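Local atomic coordinates of PcaV transcriptional regulator (Streptomyces coelicolor, PDB entry 4G9Y), a protein that probably acts as a DNA-binding transcription factor of the MarR family, with a winged helix-turn-helix fold, and binds 3,4-dihydroxybenzoate. Residues Ser74-Arg78 against Arg79-Asp83; Leu96-Asp100 against Glu101-Val105. All blocks are in the same frame, centred on the assembly; numbering follows the deposited sequence.

Interaction 1. Residues Ser74-Arg78 against Arg79-Asp83; sequences SRLGR and RGLLD
Leu76 O collects two backbone donors as helix 66-78 ends: a firm bond from Leu81 N at 2.9 Å, met nearly along the carbonyl direction (C=O...N 161°), and a weak one from Arg79 N. The latter amide bonds better to Arg75 O. Together with Gly80 N to Gly77 O (3.0 Å), the Leu81 bond completes a Schellman motif, with Gly80 at positive phi where the chain leaves the helix. The Gly80 donor stands well above the carbonyl plane of Gly77, 64° out of it. By analogy with other MarR proteins, the helix closed here is probably the DNA-recognition helix, and the strand that follows opens the wing.

Three buried leucines pack beside the turn. Leu76 CD2 meets Leu81 CD1 at 4.1 Å, the two side chains running roughly perpendicular, and Gln40 and Val43 of helix 38-49 also touch Leu76. Leu82 puts CG between its backbone N and carbonyl carbon (chi1 69°), which sets it against Leu76 CB. Leu81 CD1 further rests over the centre of the Arg79 guanidinium, 3.7 Å above its plane, while Arg79 NH1 bonds to Thr36. A water lies within bonding distance of both Gly77 O (2.9 Å) and Leu82 O (3.0 Å).

Interaction 2. Residues Leu96-Asp100 against Glu101-Val105; sequences LRLTD and EGLRV
The guanidinium of Arg104 has the backbone oxygen of Asp100 over one face, with NH1 3.8 Å from Asp100 O, and the carboxylate of Glu101 at its edge. Along that edge Arg104 NH1 donates to Glu101 OE1 over 2.7 Å in a salt bridge, with the acceptor just 3° out of the guanidinium plane and OE1 met nearly along its C-O axis. Both chains bend to achieve this. Glu101 leaves the helix with CG opposite the backbone N and then folds at chi2 (59°), while Arg104 runs out extended and turns at chi3, bringing its end back alongside the first turn. The same Asp100 O accepts the backbone N of Arg104 at 3.1 Å, an ordinary helical bond beneath the side-chain pair.

These bonds belong to the opening of helix 100-121, whose N-cap is Thr99. Its hydroxyl OG1 accepts from Gly102 N at 3.0 Å, taking up an amide that has no preceding helical turn to supply a carbonyl, and Thr99 O receives Leu103 N at 3.0 Å. With chi1 at 61°, OG1 sits over the start of the helix; the hydroxyl in turn donates to the carbonyl Gly80 O.

Leu103 CB packs against the backbone, 3.5 Å from Asp100 O. The apolar pair is Leu103 CG with Leu98 CB, at 4.3 Å. Leu98, the last residue of the strand, also packs on Leu44, Leu47 and Val48 of helix 38-49. Its CD1 lies 4.1 Å from Gly102 O.

Interactions 1 and 2 are the two ends of the wing: in the first a helix hands over to strand 82-86, in the second strand 94-98 hands over to a helix. Their centres are 9 Å apart, and they meet directly. Gly80 O lies 2.6 Å from Thr99 OG1, coupling the Schellman turn to the helix N-cap, and Asp83 N is 2.7 Å from Arg97 O where the antiparallel strands pair. Leu81 touches Glu101 and Val105, so the turn residue also packs on the new helix. Interaction 1 is nearer Ser38, which contacts 3,4-dihydroxybenzoate in a ligand-bound structure of this protein; the Leu76 and Ser38 side chains are about 11 Å apart. Interaction 2 lies away from that site.

Interaction 1. Residues Ser74-Arg78 against Arg79-Asp83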
loop_
_atom_site.group_PDB
_atom_site.type_symbol
_atom_site.label_atom_id
_atom_site.label_comp_id
_atom_site.label_asym_id
_atom_site.label_seq_id
_atom_site.Cartn_x
_atom_site.Cartn_y
_atom_site.Cartn_z
ATOM N N SER A 74 15.406 7.211 -15.324
ATOM C CA SER A 74 16.282 8.367 -15.114
ATOM C C SER A 74 17.175 8.177 -13.887
ATOM O O SER A 74 18.382 8.477 -13.912
ATOM C CB SER A 74 15.458 9.651 -14.976
ATOM O OG SER A 74 16.273 10.728 -14.547
ATOM N N ARG A 75 16.584 7.672 -12.809
ATOM C CA ARG A 75 17.335 7.460 -11.580
ATOM C C ARG A 75 18.390 6.367 -11.721
ATOM O O ARG A 75 19.521 6.560 -11.322
ATOM C CB ARG A 75 16.396 7.172 -10.406
ATOM C CG ARG A 75 15.622 8.407 -9.993
ATOM C CD ARG A 75 14.717 8.175 -8.804
ATOM N NE ARG A 75 13.849 9.332 -8.593
ATOM C CZ ARG A 75 12.822 9.360 -7.749
ATOM N NH1 ARG A 75 12.523 8.288 -7.025
ATOM N NH2 ARG A 75 12.091 10.461 -7.632
ATOM N N LEU A 76 18.021 5.231 -12.305
ATOM C CA LEU A 76 18.980 4.149 -12.527
ATOM C C LEU A 76 20.093 4.603 -13.474
ATOM O O LEU A 76 21.254 4.214 -13.325
ATOM C CB LEU A 76 18.265 2.901 -13.065
ATOM C CG LEU A 76 17.247 2.283 -12.097
ATOM C CD1 LEU A 76 16.478 1.130 -12.748
ATOM C CD2 LEU A 76 17.923 1.803 -10.837
ATOM N N GLY A 77 19.729 5.436 -14.442
ATOM C CA GLY A 77 20.696 5.996 -15.368
ATOM C C GLY A 77 21.724 6.860 -14.658
ATOM O O GLY A 77 22.926 6.740 -14.895
ATOM N N ARG A 78 21.248 7.720 -13.766
ATOM C CA ARG A 78 22.117 8.628 -13.024
ATOM C C ARG A 78 23.031 7.895 -12.052
ATOM O O ARG A 78 24.083 8.408 -11.695
ATOM C CB ARG A 78 21.292 9.674 -12.261
ATOM C CG ARG A 78 20.632 10.720 -13.130
ATOM C CD ARG A 78 21.671 11.618 -13.757
ATOM N NE ARG A 78 21.094 12.530 -14.739
ATOM C CZ ARG A 78 20.597 13.722 -14.439
ATOM N NH1 ARG A 78 20.600 14.140 -13.178
ATOM N NH2 ARG A 78 20.097 14.494 -15.397
ATOM N N ARG A 79 22.630 6.701 -11.623
ATOM C CA ARG A 79 23.478 5.907 -10.743
ATOM C C ARG A 79 24.463 5.031 -11.517
ATOM O O ARG A 79 25.236 4.282 -10.931
ATOM C CB ARG A 79 22.627 5.057 -9.797
ATOM C CG ARG A 79 21.907 5.874 -8.720
ATOM C CD ARG A 79 21.032 4.972 -7.837
ATOM N NE ARG A 79 21.840 3.932 -7.203
ATOM C CZ ARG A 79 21.357 2.793 -6.716
ATOM N NH1 ARG A 79 20.055 2.534 -6.797
ATOM N NH2 ARG A 79 22.176 1.906 -6.164
ATOM N N GLY A 80 24.432 5.132 -12.838
ATOM C CA GLY A 80 25.337 4.361 -13.668
ATOM C C GLY A 80 24.963 2.890 -13.733
ATOM O O GLY A 80 25.836 2.035 -13.944
ATOM N N LEU A 81 23.674 2.589 -13.573
ATOM C CA LEU A 81 23.221 1.199 -13.555
ATOM C C LEU A 81 22.582 0.765 -14.860
ATOM O O LEU A 81 22.427 -0.432 -15.110
ATOM C CB LEU A 81 22.234 0.957 -12.408
ATOM C CG LEU A 81 22.810 1.300 -11.037
ATOM C CD1 LEU A 81 21.809 0.963 -9.945
ATOM C CD2 LEU A 81 24.129 0.592 -10.796
ATOM N N LEU A 82 22.180 1.728 -15.682
ATOM C CA LEU A 82 21.655 1.398 -17.002
ATOM C C LEU A 82 21.966 2.473 -18.019
ATOM O O LEU A 82 22.200 3.631 -17.662
ATOM C CB LEU A 82 20.146 1.073 -16.962
ATOM C CG LEU A 82 19.016 2.067 -16.690
ATOM C CD1 LEU A 82 18.857 3.128 -17.771
ATOM C CD2 LEU A 82 17.702 1.295 -16.548
ATOM N N ASP A 83 21.979 2.075 -19.286
ATOM C CA ASP A 83 22.163 2.999 -20.399
ATOM C C ASP A 83 20.922 3.000 -21.284
ATOM O O ASP A 83 20.190 2.015 -21.355
ATOM C CB ASP A 83 23.386 2.621 -21.233
ATOM C CG ASP A 83 24.705 2.942 -20.523
ATOM O OD1 ASP A 83 24.733 3.890 -19.698
ATOM O OD2 ASP A 83 25.711 2.242 -20.775
HETATM O O HOH W 1 24.525 5.390 -16.856
#

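Interaction 2. Residues Leu96-Asp100 against Glu101-Val105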
loop_
_atom_site.group_PDB
_atom_site.type_symbol
_atom_site.label_atom_id
_atom_site.label_comp_id
_atom_site.label_asym_id
_atom_site.label_seq_id
_atom_site.Cartn_x
_atom_site.Cartn_y
_atom_site.Cartn_z
ATOM N N LEU A 96 16.936 0.068 -23.579
ATOM C CA LEU A 96 17.584 0.124 -22.274
ATOM C C LEU A 96 18.467 -1.091 -22.097
ATOM O O LEU A 96 18.089 -2.200 -22.469
ATOM C CB LEU A 96 16.533 0.123 -21.156
ATOM C CG LEU A 96 15.453 1.196 -21.249
ATOM C CD1 LEU A 96 14.463 1.048 -20.102
ATOM C CD2 LEU A 96 16.097 2.588 -21.252
ATOM N N ARG A 97 19.634 -0.892 -21.503
ATOM C CA ARG A 97 20.541 -1.994 -21.250
ATOM C C ARG A 97 21.268 -1.743 -19.931
ATOM O O ARG A 97 21.638 -0.609 -19.646
ATOM C CB ARG A 97 21.532 -2.062 -22.404
ATOM C CG ARG A 97 22.436 -3.253 -22.397
ATOM C CD ARG A 97 23.229 -3.288 -23.693
ATOM N NE ARG A 97 22.339 -3.342 -24.851
ATOM C CZ ARG A 97 21.934 -4.469 -25.429
ATOM N NH1 ARG A 97 22.345 -5.646 -24.967
ATOM N NH2 ARG A 97 21.122 -4.420 -26.475
ATOM N N LEU A 98 21.463 -2.781 -19.118
ATOM C CA LEU A 98 22.207 -2.609 -17.864
ATOM C C LEU A 98 23.681 -2.349 -18.144
ATOM O O LEU A 98 24.210 -2.813 -19.144
ATOM C CB LEU A 98 22.086 -3.843 -16.982
ATOM C CG LEU A 98 20.652 -4.127 -16.533
ATOM C CD1 LEU A 98 20.658 -5.178 -15.475
ATOM C CD2 LEU A 98 20.033 -2.846 -16.008
ATOM N N THR A 99 24.331 -1.603 -17.259
ATOM C CA THR A 99 25.773 -1.437 -17.312
ATOM C C THR A 99 26.379 -2.602 -16.548
ATOM O O THR A 99 25.650 -3.358 -15.907
ATOM C CB THR A 99 26.191 -0.134 -16.627
ATOM O OG1 THR A 99 25.787 -0.174 -15.248
ATOM C CG2 THR A 99 25.536 1.065 -17.308
ATOM N N ASP A 100 27.697 -2.757 -16.606
ATOM C CA ASP A 100 28.370 -3.761 -15.764
ATOM C C ASP A 100 28.013 -3.612 -14.278
ATOM O O ASP A 100 27.796 -4.603 -13.579
ATOM C CB ASP A 100 29.893 -3.701 -15.929
ATOM C CG ASP A 100 30.342 -3.992 -17.356
ATOM O OD1 ASP A 100 29.518 -4.447 -18.170
ATOM O OD2 ASP A 100 31.531 -3.774 -17.663
ATOM N N GLU A 101 27.956 -2.380 -13.786
ATOM C CA GLU A 101 27.603 -2.170 -12.385
ATOM C C GLU A 101 26.123 -2.470 -12.111
ATOM O O GLU A 101 25.775 -2.969 -11.040
ATOM C CB GLU A 101 28.009 -0.758 -11.924
ATOM C CG GLU A 101 27.706 -0.415 -10.458
ATOM C CD GLU A 101 28.382 -1.333 -9.433
ATOM O OE1 GLU A 101 29.207 -2.196 -9.804
ATOM O OE2 GLU A 101 28.081 -1.179 -8.230
ATOM N N GLY A 102 25.253 -2.195 -13.083
ATOM C CA GLY A 102 23.840 -2.522 -12.932
ATOM C C GLY A 102 23.650 -4.025 -12.798
ATOM O O GLY A 102 22.824 -4.492 -12.024
ATOM N N LEU A 103 24.442 -4.792 -13.542
ATOM C CA LEU A 103 24.390 -6.248 -13.439
ATOM C C LEU A 103 24.847 -6.717 -12.064
ATOM O O LEU A 103 24.269 -7.630 -11.489
ATOM C CB LEU A 103 25.268 -6.892 -14.510
ATOM C CG LEU A 103 24.619 -7.129 -15.871
ATOM C CD1 LEU A 103 25.677 -7.364 -16.935
ATOM C CD2 LEU A 103 23.666 -8.323 -15.779
ATOM N N ARG A 104 25.909 -6.097 -11.563
ATOM C CA ARG A 104 26.467 -6.419 -10.256
ATOM C C ARG A 104 25.475 -6.093 -9.126
ATOM O O ARG A 104 25.254 -6.898 -8.210
ATOM C CB ARG A 104 27.777 -5.646 -10.081
ATOM C CG ARG A 104 28.579 -5.970 -8.831
ATOM C CD ARG A 104 29.973 -5.317 -8.909
ATOM N NE ARG A 104 30.761 -5.836 -10.035
ATOM C CZ ARG A 104 31.095 -5.144 -11.127
ATOM N NH1 ARG A 104 30.730 -3.873 -11.276
ATOM N NH2 ARG A 104 31.808 -5.727 -12.081
ATOM N N VAL A 105 24.873 -4.917 -9.199
ATOM C CA VAL A 105 23.878 -4.508 -8.216
ATOM C C VAL A 105 22.676 -5.463 -8.251
ATOM O O VAL A 105 22.168 -5.888 -7.207
ATOM C CB VAL A 105 23.439 -3.035 -8.443
ATOM C CG1 VAL A 105 22.174 -2.703 -7.654
ATOM C CG2 VAL A 105 24.575 -2.084 -8.058
#